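Local coordinates for protein N-acetylcysteine deacetylase (Bacillus subtilis, PDB 1YSJ) that probably deacetylates N-acetylcysteine to cysteine and acetate with a pair of divalent metal ions, allowing growth on S-(2-succino)cysteine as sole sulfur source, at residues Pro198-Ile210 and Ala271-Arg285. The protein carries 1 engineered substitution. Numbering follows the deposited sequence.
Sequences PLMASVDRFEIVI and AEMEGTVRTFQKEAR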
loop_
_atom_site.group_PDB
_atom_site.type_symbol
_atom_site.label_atom_id
_atom_site.label_comp_id
_atom_site.label_asym_id
_atom_site.label_seq_id
_atom_site.Cartn_x
_atom_site.Cartn_y
_atom_site.Cartn_z
ATOM N N PRO A 198 -35.166 5.355 7.106
ATOM C CA PRO A 198 -33.804 5.593 6.613
ATOM C C PRO A 198 -33.748 6.489 5.377
ATOM O O PRO A 198 -34.385 6.191 4.360
ATOM C CB PRO A 198 -33.302 4.184 6.262
ATOM C CG PRO A 198 -34.220 3.250 6.986
ATOM C CD PRO A 198 -35.536 3.933 7.011
ATOM N N LEU A 199 -32.983 7.575 5.478
ATOM C CA LEU A 199 -32.812 8.521 4.377
ATOM C C LEU A 199 -31.371 8.533 3.878
ATOM O O LEU A 199 -31.122 8.556 2.670
ATOM C CB LEU A 199 -33.237 9.932 4.809
ATOM C CG LEU A 199 -33.119 11.069 3.785
ATOM C CD1 LEU A 199 -34.097 10.877 2.637
ATOM C CD2 LEU A 199 -33.336 12.415 4.441
HETATM N N MSE A 200 -30.429 8.531 4.816
HETATM C CA MSE A 200 -29.006 8.600 4.494
HETATM C C MSE A 200 -28.254 7.508 5.226
HETATM O O MSE A 200 -28.593 7.161 6.351
HETATM C CB MSE A 200 -28.429 9.973 4.850
HETATM C CG MSE A 200 -29.172 11.128 4.213
HETATM SE SE MSE A 200 -28.334 12.831 4.562
HETATM C CE MSE A 200 -26.763 12.650 3.379
ATOM N N ALA A 201 -27.229 6.975 4.576
ATOM C CA ALA A 201 -26.520 5.802 5.062
ATOM C C ALA A 201 -25.720 6.058 6.336
ATOM O O ALA A 201 -25.283 7.179 6.602
ATOM C CB ALA A 201 -25.607 5.259 3.967
ATOM N N SER A 202 -25.552 5.003 7.128
ATOM C CA SER A 202 -24.585 4.997 8.207
ATOM C C SER A 202 -23.195 4.939 7.584
ATOM O O SER A 202 -23.022 4.393 6.496
ATOM C CB SER A 202 -24.805 3.783 9.107
ATOM O OG SER A 202 -24.670 2.576 8.374
ATOM N N VAL A 203 -22.211 5.527 8.249
ATOM C CA VAL A 203 -20.839 5.448 7.767
ATOM C C VAL A 203 -19.971 4.931 8.896
ATOM O O VAL A 203 -20.038 5.431 10.020
ATOM C CB VAL A 203 -20.291 6.810 7.236
ATOM C CG1 VAL A 203 -18.903 6.623 6.635
ATOM C CG2 VAL A 203 -21.232 7.420 6.192
ATOM N N ASP A 204 -19.176 3.910 8.592
ATOM C CA ASP A 204 -18.291 3.298 9.569
ATOM C C ASP A 204 -16.974 2.938 8.924
ATOM O O ASP A 204 -16.933 2.534 7.762
ATOM C CB ASP A 204 -18.938 2.057 10.182
ATOM C CG ASP A 204 -20.168 2.391 11.010
ATOM O OD1 ASP A 204 -21.207 1.732 10.821
ATOM O OD2 ASP A 204 -20.105 3.319 11.842
ATOM N N ARG A 205 -15.902 3.098 9.690
ATOM C CA ARG A 205 -14.553 2.817 9.225
ATOM C C ARG A 205 -14.136 1.430 9.702
ATOM O O ARG A 205 -14.473 1.024 10.813
ATOM C CB ARG A 205 -13.593 3.881 9.771
ATOM C CG ARG A 205 -12.227 3.924 9.105
ATOM C CD ARG A 205 -11.326 4.970 9.748
ATOM N NE ARG A 205 -10.765 4.515 11.018
ATOM C CZ ARG A 205 -10.078 5.282 11.860
ATOM N NH1 ARG A 205 -9.855 6.560 11.580
ATOM N NH2 ARG A 205 -9.615 4.768 12.992
ATOM N N PHE A 206 -13.414 0.704 8.854
ATOM C CA PHE A 206 -12.814 -0.570 9.259
ATOM C C PHE A 206 -11.357 -0.662 8.817
ATOM O O PHE A 206 -10.963 -0.028 7.845
ATOM C CB PHE A 206 -13.618 -1.768 8.733
ATOM C CG PHE A 206 -13.481 -1.998 7.250
ATOM C CD1 PHE A 206 -14.391 -1.442 6.361
ATOM C CD2 PHE A 206 -12.448 -2.791 6.745
ATOM C CE1 PHE A 206 -14.272 -1.659 4.991
ATOM C CE2 PHE A 206 -12.319 -3.005 5.379
ATOM C CZ PHE A 206 -13.235 -2.436 4.500
ATOM N N GLU A 207 -10.575 -1.457 9.545
ATOM C CA GLU A 207 -9.181 -1.724 9.217
ATOM C C GLU A 207 -8.881 -3.209 9.424
ATOM O O GLU A 207 -9.217 -3.779 10.463
ATOM C CB GLU A 207 -8.256 -0.868 10.090
ATOM C CG GLU A 207 -6.756 -1.102 9.855
ATOM C CD GLU A 207 -5.868 -0.394 10.875
ATOM O OE1 GLU A 207 -4.701 -0.821 11.038
ATOM O OE2 GLU A 207 -6.333 0.583 11.511
ATOM N N ILE A 208 -8.260 -3.832 8.428
ATOM C CA ILE A 208 -7.826 -5.226 8.546
ATOM C C ILE A 208 -6.326 -5.362 8.316
ATOM O O ILE A 208 -5.810 -4.928 7.286
ATOM C CB ILE A 208 -8.584 -6.179 7.587
ATOM C CG1 ILE A 208 -10.093 -5.961 7.690
ATOM C CG2 ILE A 208 -8.235 -7.632 7.901
ATOM C CD1 ILE A 208 -10.905 -6.756 6.700
ATOM N N VAL A 209 -5.643 -5.956 9.291
ATOM C CA VAL A 209 -4.219 -6.276 9.188
ATOM C C VAL A 209 -4.054 -7.791 9.048
ATOM O O VAL A 209 -4.563 -8.556 9.874
ATOM C CB VAL A 209 -3.418 -5.759 10.423
ATOM C CG1 VAL A 209 -1.946 -6.155 10.327
ATOM C CG2 VAL A 209 -3.548 -4.242 10.567
ATOM N N ILE A 210 -3.355 -8.206 7.992
ATOM C CA ILE A 210 -3.072 -9.621 7.720
ATOM C C ILE A 210 -1.587 -9.925 7.908
ATOM O O ILE A 210 -0.748 -9.451 7.137
ATOM C CB ILE A 210 -3.466 -10.032 6.265
ATOM C CG1 ILE A 210 -4.899 -9.601 5.918
ATOM C CG2 ILE A 210 -3.244 -11.537 6.042
ATOM C CD1 ILE A 210 -5.986 -10.301 6.722
ATOM N N ALA A 271 0.038 -7.334 5.431
ATOM C CA ALA A 271 -0.790 -6.634 4.462
ATOM C C ALA A 271 -1.917 -5.941 5.227
ATOM O O ALA A 271 -2.596 -6.567 6.043
ATOM C CB ALA A 271 -1.347 -7.601 3.431
ATOM N N GLU A 272 -2.096 -4.647 4.983
ATOM C CA GLU A 272 -3.189 -3.909 5.614
ATOM C C GLU A 272 -4.164 -3.318 4.604
ATOM O O GLU A 272 -3.788 -2.966 3.484
ATOM C CB GLU A 272 -2.675 -2.835 6.589
ATOM C CG GLU A 272 -1.920 -1.666 5.954
ATOM C CD GLU A 272 -1.502 -0.599 6.964
ATOM O OE1 GLU A 272 -1.647 -0.826 8.186
ATOM O OE2 GLU A 272 -1.023 0.473 6.532
HETATM N N MSE A 273 -5.427 -3.240 5.009
HETATM C CA MSE A 273 -6.454 -2.583 4.215
HETATM C C MSE A 273 -7.444 -1.841 5.105
HETATM O O MSE A 273 -7.668 -2.224 6.257
HETATM C CB MSE A 273 -7.176 -3.582 3.302
HETATM C CG MSE A 273 -8.043 -4.612 4.011
HETATM SE SE MSE A 273 -8.673 -5.998 2.784
HETATM C CE MSE A 273 -7.031 -6.992 2.603
ATOM N N GLU A 274 -8.013 -0.766 4.574
ATOM C CA GLU A 274 -9.058 -0.040 5.281
ATOM C C GLU A 274 -10.113 0.496 4.326
ATOM O O GLU A 274 -9.901 0.540 3.114
ATOM C CB GLU A 274 -8.479 1.060 6.196
ATOM C CG GLU A 274 -7.876 2.279 5.505
ATOM C CD GLU A 274 -7.490 3.389 6.487
ATOM O OE1 GLU A 274 -6.514 4.119 6.208
ATOM O OE2 GLU A 274 -8.161 3.538 7.536
ATOM N N GLY A 275 -11.255 0.879 4.883
ATOM C CA GLY A 275 -12.371 1.381 4.095
ATOM C C GLY A 275 -13.599 1.668 4.934
ATOM O O GLY A 275 -13.525 1.765 6.164
ATOM N N THR A 276 -14.735 1.792 4.259
ATOM C CA THR A 276 -15.983 2.148 4.915
ATOM C C THR A 276 -17.089 1.148 4.630
ATOM O O THR A 276 -17.122 0.516 3.574
ATOM C CB THR A 276 -16.485 3.549 4.496
ATOM O OG1 THR A 276 -16.439 3.665 3.070
ATOM C CG2 THR A 276 -15.634 4.635 5.112
ATOM N N VAL A 277 -17.987 1.019 5.599
ATOM C CA VAL A 277 -19.220 0.272 5.435
ATOM C C VAL A 277 -20.389 1.255 5.493
ATOM O O VAL A 277 -20.413 2.162 6.331
ATOM C CB VAL A 277 -19.373 -0.810 6.523
ATOM C CG1 VAL A 277 -20.581 -1.683 6.237
ATOM C CG2 VAL A 277 -18.116 -1.665 6.598
ATOM N N ARG A 278 -21.342 1.077 4.585
ATOM C CA ARG A 278 -22.543 1.896 4.539
ATOM C C ARG A 278 -23.794 1.023 4.549
ATOM O O ARG A 278 -23.961 0.146 3.699
ATOM C CB ARG A 278 -22.515 2.821 3.321
ATOM C CG ARG A 278 -21.378 3.832 3.375
ATOM C CD ARG A 278 -21.305 4.707 2.145
ATOM N NE ARG A 278 -20.134 5.580 2.208
ATOM C CZ ARG A 278 -19.926 6.635 1.424
ATOM N NH1 ARG A 278 -18.821 7.356 1.574
ATOM N NH2 ARG A 278 -20.814 6.977 0.496
ATOM N N THR A 279 -24.650 1.255 5.543
ATOM C CA THR A 279 -25.907 0.520 5.697
ATOM C C THR A 279 -27.075 1.495 5.826
ATOM O O THR A 279 -26.876 2.685 6.076
ATOM C CB THR A 279 -25.904 -0.381 6.954
ATOM O OG1 THR A 279 -26.090 0.429 8.120
ATOM C CG2 THR A 279 -24.602 -1.173 7.078
ATOM N N PHE A 280 -28.292 0.981 5.668
ATOM C CA PHE A 280 -29.495 1.785 5.862
ATOM C C PHE A 280 -30.346 1.317 7.040
ATOM O O PHE A 280 -31.103 2.103 7.606
ATOM C CB PHE A 280 -30.318 1.872 4.570
ATOM C CG PHE A 280 -29.714 2.782 3.537
ATOM C CD1 PHE A 280 -29.915 4.162 3.604
ATOM C CD2 PHE A 280 -28.921 2.269 2.513
ATOM C CE1 PHE A 280 -29.350 5.014 2.659
ATOM C CE2 PHE A 280 -28.347 3.115 1.561
ATOM C CZ PHE A 280 -28.563 4.488 1.633
ATOM N N GLN A 281 -30.211 0.049 7.423
ATOM C CA GLN A 281 -30.899 -0.446 8.617
ATOM C C GLN A 281 -29.958 -0.692 9.798
ATOM O O GLN A 281 -28.773 -0.982 9.615
ATOM C CB GLN A 281 -31.772 -1.671 8.305
ATOM C CG GLN A 281 -33.034 -1.367 7.458
ATOM C CD GLN A 281 -33.996 -0.330 8.078
ATOM O OE1 GLN A 281 -33.732 0.254 9.136
ATOM N NE2 GLN A 281 -35.122 -0.104 7.404
ATOM N N LYS A 282 -30.505 -0.556 11.005
ATOM C CA LYS A 282 -29.731 -0.585 12.252
ATOM C C LYS A 282 -29.085 -1.940 12.514
ATOM O O LYS A 282 -27.945 -2.011 12.975
ATOM C CB LYS A 282 -30.610 -0.188 13.449
ATOM C CG LYS A 282 -31.391 1.115 13.279
ATOM C CD LYS A 282 -30.475 2.334 13.231
ATOM C CE LYS A 282 -31.225 3.575 12.760
ATOM N NZ LYS A 282 -30.310 4.725 12.521
ATOM N N GLU A 283 -29.827 -3.007 12.225
ATOM C CA GLU A 283 -29.350 -4.377 12.424
ATOM C C GLU A 283 -28.251 -4.756 11.431
ATOM O O GLU A 283 -27.266 -5.397 11.805
ATOM C CB GLU A 283 -30.511 -5.388 12.387
ATOM C CG GLU A 283 -31.616 -5.087 11.365
ATOM C CD GLU A 283 -32.595 -4.010 11.833
ATOM O OE1 GLU A 283 -33.161 -4.141 12.943
ATOM O OE2 GLU A 283 -32.802 -3.031 11.084
ATOM N N ALA A 284 -28.418 -4.341 10.175
ATOM C CA ALA A 284 -27.397 -4.523 9.140
ATOM C C ALA A 284 -26.057 -3.925 9.566
ATOM O O ALA A 284 -25.015 -4.541 9.364
ATOM C CB ALA A 284 -27.858 -3.917 7.818
ATOM N N ARG A 285 -26.098 -2.734 10.167
ATOM C CA ARG A 285 -24.909 -2.067 10.707
ATOM C C ARG A 285 -24.248 -2.847 11.851
ATOM O O ARG A 285 -23.033 -2.757 12.051
ATOM C CB ARG A 285 -25.270 -0.663 11.191
ATOM C CG ARG A 285 -24.083 0.241 11.431
ATOM C CD ARG A 285 -24.469 1.448 12.263
ATOM N NE ARG A 285 -23.351 2.374 12.422
ATOM C CZ ARG A 285 -23.268 3.307 13.366
ATOM N NH1 ARG A 285 -24.240 3.455 14.261
ATOM N NH2 ARG A 285 -22.202 4.097 13.417
HETATM O O HOH W 1 -22.068 1.581 8.447
#
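With CG of R285 trans to its backbone N (chi1 -165°) and the chain extended as far as NE, the arginine reaches from the first turn of helix 282-302 to D204. The two strands, 203-210 and 271-278, are antiparallel neighbours in the four-stranded sheet of the lid domain that M20 peptidases use for dimerisation, and the bridge ties the helix to this sheet. R285 grips the carboxylate side-on: NE binds OD1 of D204 at 2.8 Å and NH2 binds OD2 at 2.7 Å, each oxygen using its syn lone pair, with the two planes only 11° apart. OD2 also receives the backbone N-H of Y314 from strand 306-320.

Further along, F206 turns CG between its backbone N and carbonyl carbon (chi1 73°), which lays the ring across the neighbouring strand. G275 CA lies over one face of the F206 ring in a CH-pi contact, 4.1 Å from its centroid. V277 CG2 packs against F206 CD1 at 3.7 Å. Helix 282-302 adds M292 to F206 and V277, while I208 and M273 continue this face beneath helix 226-237. On the other face E272 and E274 both pair with R257, and R205 has a cation-pi contact with W264 of the second subunit.

Beyond the last paired residues, toward the catalytic domain, S202 N donates to T279 O, and A201 CB sits over the F280 ring. A water accepts from S202 OG and donates to D204 OD1 and, at 2.7 Å, to V277 O.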